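Local atomic coordinates of methyltransferase domain-containing protein (Serratia marcescens, PDB entry 7CLU), a protein that probably transfers a methyl group from S-adenosyl-L-methionine to a hydroxyl group of an intermediate in prodigiosin synthesis. Residues Gln146-Leu149 / Gly150-Ala153. Sequence-based numbering, arbitrary orientation.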
ATOM      1  N   GLN A 146      12.448 -18.342  -1.896  1.00 35.14           N
ATOM      2  CA  GLN A 146      12.247 -19.334  -0.851  1.00 36.53           C
ATOM      3  C   GLN A 146      13.138 -19.058   0.353  1.00 40.43           C
ATOM      4  O   GLN A 146      12.721 -19.288   1.494  1.00 37.34           O
ATOM      5  CB  GLN A 146      12.464 -20.727  -1.438  1.00 38.18           C
ATOM      6  CG  GLN A 146      11.361 -21.080  -2.457  1.00 40.48           C
ATOM      7  CD  GLN A 146      11.303 -22.542  -2.828  1.00 48.85           C
ATOM      8  OE1 GLN A 146      12.292 -23.124  -3.274  1.00 50.34           O
ATOM      9  NE2 GLN A 146      10.132 -23.144  -2.662  1.00 48.22           N
ATOM     10  N   GLU A 147      14.336 -18.516   0.130  1.00 36.55           N
ATOM     11  CA  GLU A 147      15.192 -18.183   1.257  1.00 40.90           C
ATOM     12  C   GLU A 147      14.656 -16.973   2.019  1.00 37.44           C
ATOM     13  O   GLU A 147      14.784 -16.908   3.245  1.00 39.11           O
ATOM     14  CB  GLU A 147      16.631 -17.960   0.779  1.00 40.09           C
ATOM     15  CG  GLU A 147      17.604 -17.644   1.912  1.00 54.50           C
ATOM     16  CD  GLU A 147      18.626 -18.748   2.156  1.00 60.27           C
ATOM     17  OE1 GLU A 147      18.758 -19.648   1.293  1.00 65.92           O
ATOM     18  OE2 GLU A 147      19.283 -18.721   3.223  1.00 63.90           O
ATOM     19  N   PHE A 148      14.031 -16.023   1.331  1.00 34.69           N
ATOM     20  CA  PHE A 148      13.327 -14.970   2.050  1.00 33.70           C
ATOM     21  C   PHE A 148      12.185 -15.544   2.891  1.00 39.32           C
ATOM     22  O   PHE A 148      12.070 -15.256   4.090  1.00 37.18           O
ATOM     23  CB  PHE A 148      12.801 -13.934   1.075  1.00 34.80           C
ATOM     24  CG  PHE A 148      12.002 -12.866   1.728  1.00 37.66           C
ATOM     25  CD1 PHE A 148      12.635 -11.872   2.467  1.00 39.32           C
ATOM     26  CD2 PHE A 148      10.626 -12.857   1.629  1.00 35.01           C
ATOM     27  CE1 PHE A 148      11.904 -10.868   3.083  1.00 40.73           C
ATOM     28  CE2 PHE A 148       9.883 -11.854   2.241  1.00 41.70           C
ATOM     29  CZ  PHE A 148      10.527 -10.862   2.973  1.00 39.31           C
ATOM     30  N   LEU A 149      11.318 -16.343   2.267  1.00 36.49           N
ATOM     31  CA  LEU A 149      10.201 -16.936   2.996  1.00 38.17           C
ATOM     32  C   LEU A 149      10.675 -17.769   4.173  1.00 37.80           C
ATOM     33  O   LEU A 149       9.987 -17.844   5.195  1.00 37.70           O
ATOM     34  CB  LEU A 149       9.370 -17.815   2.061  1.00 38.88           C
ATOM     35  CG  LEU A 149       8.304 -17.161   1.187  1.00 45.48           C
ATOM     36  CD1 LEU A 149       7.443 -18.259   0.603  1.00 49.76           C
ATOM     37  CD2 LEU A 149       7.462 -16.155   1.974  1.00 46.11           C
ATOM     38  N   GLY A 150      11.826 -18.430   4.031  1.00 36.58           N
ATOM     39  CA  GLY A 150      12.313 -19.297   5.090  1.00 41.88           C
ATOM     40  C   GLY A 150      12.471 -18.563   6.405  1.00 41.39           C
ATOM     41  O   GLY A 150      12.133 -19.090   7.464  1.00 43.81           O
ATOM     42  N   LYS A 151      12.956 -17.321   6.346  1.00 40.36           N
ATOM     43  CA  LYS A 151      13.055 -16.491   7.538  1.00 42.37           C
ATOM     44  C   LYS A 151      11.705 -16.351   8.227  1.00 42.40           C
ATOM     45  O   LYS A 151      11.594 -16.540   9.445  1.00 49.52           O
ATOM     46  CB  LYS A 151      13.599 -15.110   7.170  1.00 45.19           C
ATOM     47  CG  LYS A 151      15.092 -15.074   6.909  1.00 47.64           C
ATOM     48  CD  LYS A 151      15.452 -14.061   5.828  1.00 40.98           C
ATOM     49  CE  LYS A 151      14.595 -12.796   5.897  1.00 42.47           C
ATOM     50  NZ  LYS A 151      15.290 -11.621   5.292  1.00 32.14           N
ATOM     51  N   PHE A 152      10.666 -16.007   7.465  1.00 33.90           N
ATOM     52  CA  PHE A 152       9.347 -15.806   8.051  1.00 36.41           C
ATOM     53  C   PHE A 152       8.741 -17.085   8.585  1.00 36.75           C
ATOM     54  O   PHE A 152       7.844 -17.020   9.426  1.00 37.46           O
ATOM     55  CB  PHE A 152       8.379 -15.223   7.022  1.00 39.64           C
ATOM     56  CG  PHE A 152       8.516 -13.765   6.848  1.00 42.03           C
ATOM     57  CD1 PHE A 152       9.467 -13.258   5.989  1.00 44.70           C
ATOM     58  CD2 PHE A 152       7.722 -12.889   7.571  1.00 44.48           C
ATOM     59  CE1 PHE A 152       9.615 -11.902   5.838  1.00 46.61           C
ATOM     60  CE2 PHE A 152       7.867 -11.528   7.424  1.00 47.68           C
ATOM     61  CZ  PHE A 152       8.802 -11.034   6.540  1.00 47.61           C
ATOM     62  N   ALA A 153       9.170 -18.237   8.079  1.00 37.11           N
ATOM     63  CA  ALA A 153       8.512 -19.491   8.404  1.00 35.17           C
ATOM     64  C   ALA A 153       8.935 -20.038   9.757  1.00 33.15           C
ATOM     65  O   ALA A 153       8.450 -21.103  10.153  1.00 33.58           O
ATOM     66  CB  ALA A 153       8.785 -20.525   7.303  1.00 35.44           C
TER
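Phe148 and Phe152, packed i to i+4 along one helix of the Rossmann-like methyltransferase domain, hold their ring centroids 5.1 Å apart with planes inclined at 56°. CD1 of Phe152 lies over one face of the Phe148 ring, toward its rim, while the carbonyl O of Phe148 meets the Phe152 ring in plane at its edge. Although Phe148 CB leaves the backbone away from 150-153, CG anti to the amide nitrogen (chi1 177°) lets the ring's end approach Phe152. This is the tight side: apolar Phe148 is buried, with Trp94 adding a third ring. Lys151 bends at chi2 and chi3, its long chain carrying NZ past CD1 of Phe148 (3.9 Å) to hydrogen-bond Trp91 O. Gly150, adding no side chain to the helix surface, donates its N to Gln146 O at 2.8 Å; Ala153 N bonds weakly to Leu149 O and also donates to Gly150 O. On the loose side, Glu147 is exposed, so its carboxylate can be hydrated. Gln146, whose amide can donate and accept, binds S-adenosyl-L-homocysteine, absent from this chain; NE2 bonds weakly to Gly176 O. The contact lies in the last turns of helix 139-152, touching helix 93-107 through Trp94, the loop after strand 171-175, and Lys5 of the second subunit.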